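Local structure of guanine nucleotide exchange factor SRM1 (Saccharomyces cerevisiae, 3OF7) at residues V313-I318 against S325-Q330. The protein promotes the exchange of GDP for GTP on the Ran-type GTPases GSP1 and GSP2, binds chromatin and controls RNA metabolism and nuclear transport. Residues are numbered along the deposited sequence; the frame is centred on the assembly and turned at random.
Sequences VVIRSI and SLILSQ
Segments 313-318 and 325-330 meet along the two antiparallel strands of a beta hairpin (315-320 and 324-329), with Ile315 to Ile318 facing Ile327 to Ser329, within one four-stranded blade of the RCC1-type beta-propeller; the N-to-C directions of the short strand segments lie 152° apart. A classic beta bulge interrupts the ladder: Arg316 and Ser317 both face Leu328, whose O accepts Arg316 N at 2.8 Å, in the carbonyl plane, and Ser317 N at 3.3 Å, tilted from it. Beyond the bulge the regular pattern resumes, with Leu328 N reaching Ser317 O at 2.8 Å. At the other end, Gln330 N closes on Val314 O at 2.7 Å, extending the pairing past the strand proper. At the bulge the CB of Arg316 points toward the partner strand. Its CG lies anti to the backbone N (chi1 178°), and the extended chain crosses the bent Gln330 side chain at about a right angle. The Gln330 amide packs on the arginine's CB and CG, while Arg316 NH1 makes a weak bond of 3.5 Å to Gln330 OE1; the guanidinium and amide planes stand 73° apart. On the face carrying Ile318 and Ile327, Ile315 CD1 touches Ile327 CG2 at 3.6 Å. Ile315 and Ile318 continue this apolar layer onto Leu272 and Phe270 of strand 268-273, in the preceding blade. Strand 334-337 flanks 324-329 within the sheet, whereas Leu328 packs on Phe379 and Arg316 NE bonds to Lys380 O, both in strand 379-384 of the following blade.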
loop_
_atom_site.group_PDB
_atom_site.type_symbol
_atom_site.label_atom_id
_atom_site.label_comp_id
_atom_site.label_asym_id
_atom_site.label_seq_id
_atom_site.Cartn_x
_atom_site.Cartn_y
_atom_site.Cartn_z
ATOM N N VAL A 313 15.274 17.315 -3.873
ATOM C CA VAL A 313 14.072 16.461 -3.920
ATOM C C VAL A 313 13.036 16.682 -2.806
ATOM O O VAL A 313 13.310 16.495 -1.616
ATOM C CB VAL A 313 14.432 14.935 -4.141
ATOM C CG1 VAL A 313 15.789 14.589 -3.575
ATOM C CG2 VAL A 313 13.362 13.997 -3.586
ATOM N N VAL A 314 11.844 17.089 -3.230
ATOM C CA VAL A 314 10.684 17.208 -2.353
ATOM C C VAL A 314 9.866 15.917 -2.482
ATOM O O VAL A 314 9.511 15.512 -3.588
ATOM C CB VAL A 314 9.820 18.447 -2.729
ATOM C CG1 VAL A 314 8.597 18.575 -1.828
ATOM C CG2 VAL A 314 10.660 19.727 -2.660
ATOM N N ILE A 315 9.581 15.282 -1.348
ATOM C CA ILE A 315 8.866 13.999 -1.313
ATOM C C ILE A 315 7.373 14.175 -1.577
ATOM O O ILE A 315 6.703 14.980 -0.922
ATOM C CB ILE A 315 9.054 13.259 0.051
ATOM C CG1 ILE A 315 10.536 13.160 0.462
ATOM C CG2 ILE A 315 8.346 11.888 0.048
ATOM C CD1 ILE A 315 11.483 12.523 -0.553
ATOM N N ARG A 316 6.859 13.420 -2.541
ATOM C CA ARG A 316 5.433 13.412 -2.829
ATOM C C ARG A 316 4.753 12.241 -2.118
ATOM O O ARG A 316 3.768 12.423 -1.397
ATOM C CB ARG A 316 5.212 13.341 -4.338
ATOM C CG ARG A 316 3.763 13.280 -4.800
ATOM C CD ARG A 316 3.766 13.536 -6.295
ATOM N NE ARG A 316 2.545 13.155 -6.998
ATOM C CZ ARG A 316 1.460 13.917 -7.096
ATOM N NH1 ARG A 316 1.415 15.104 -6.496
ATOM N NH2 ARG A 316 0.413 13.486 -7.785
ATOM N N SER A 317 5.293 11.039 -2.304
ATOM C CA SER A 317 4.714 9.847 -1.694
ATOM C C SER A 317 5.724 8.714 -1.670
ATOM O O SER A 317 6.761 8.766 -2.334
ATOM C CB SER A 317 3.455 9.406 -2.451
ATOM O OG SER A 317 3.768 9.082 -3.792
ATOM N N ILE A 318 5.404 7.692 -0.891
ATOM C CA ILE A 318 6.267 6.537 -0.747
ATOM C C ILE A 318 5.402 5.281 -0.822
ATOM O O ILE A 318 4.286 5.268 -0.322
ATOM C CB ILE A 318 7.007 6.570 0.615
ATOM C CG1 ILE A 318 7.886 7.824 0.735
ATOM C CG2 ILE A 318 7.851 5.305 0.809
ATOM C CD1 ILE A 318 8.249 8.148 2.164
ATOM N N SER A 325 11.678 -0.374 -1.174
ATOM C CA SER A 325 10.973 0.877 -0.959
ATOM C C SER A 325 11.055 1.753 -2.190
ATOM O O SER A 325 12.042 1.708 -2.913
ATOM C CB SER A 325 11.583 1.618 0.221
ATOM O OG SER A 325 11.536 0.794 1.367
ATOM N N LEU A 326 10.021 2.564 -2.400
ATOM C CA LEU A 326 9.953 3.447 -3.560
ATOM C C LEU A 326 9.583 4.853 -3.125
ATOM O O LEU A 326 8.534 5.067 -2.529
ATOM C CB LEU A 326 8.932 2.929 -4.579
ATOM C CG LEU A 326 9.096 1.480 -5.047
ATOM C CD1 LEU A 326 7.914 1.091 -5.912
ATOM C CD2 LEU A 326 10.414 1.272 -5.807
ATOM N N ILE A 327 10.459 5.802 -3.425
ATOM C CA ILE A 327 10.269 7.179 -2.987
ATOM C C ILE A 327 10.034 8.071 -4.193
ATOM O O ILE A 327 10.908 8.217 -5.044
ATOM C CB ILE A 327 11.477 7.677 -2.167
ATOM C CG1 ILE A 327 11.653 6.810 -0.910
ATOM C CG2 ILE A 327 11.286 9.157 -1.781
ATOM C CD1 ILE A 327 13.075 6.815 -0.337
ATOM N N LEU A 328 8.850 8.671 -4.256
ATOM C CA LEU A 328 8.491 9.502 -5.395
ATOM C C LEU A 328 8.602 10.994 -5.071
ATOM O O LEU A 328 8.032 11.462 -4.087
ATOM C CB LEU A 328 7.076 9.167 -5.862
ATOM C CG LEU A 328 6.536 9.916 -7.079
ATOM C CD1 LEU A 328 7.376 9.606 -8.315
ATOM C CD2 LEU A 328 5.074 9.525 -7.307
ATOM N N SER A 329 9.334 11.727 -5.909
ATOM C CA SER A 329 9.487 13.171 -5.717
ATOM C C SER A 329 8.313 13.919 -6.339
ATOM O O SER A 329 7.610 13.381 -7.190
ATOM C CB SER A 329 10.790 13.672 -6.332
ATOM O OG SER A 329 10.713 13.675 -7.744
ATOM N N GLN A 330 8.123 15.170 -5.925
ATOM C CA GLN A 330 7.124 16.051 -6.537
ATOM C C GLN A 330 7.327 16.269 -8.040
ATOM O O GLN A 330 6.355 16.456 -8.768
ATOM C CB GLN A 330 7.063 17.406 -5.814
ATOM C CG GLN A 330 6.278 17.394 -4.506
ATOM C CD GLN A 330 4.803 17.042 -4.677
ATOM O OE1 GLN A 330 4.287 16.957 -5.794
ATOM N NE2 GLN A 330 4.121 16.833 -3.562
#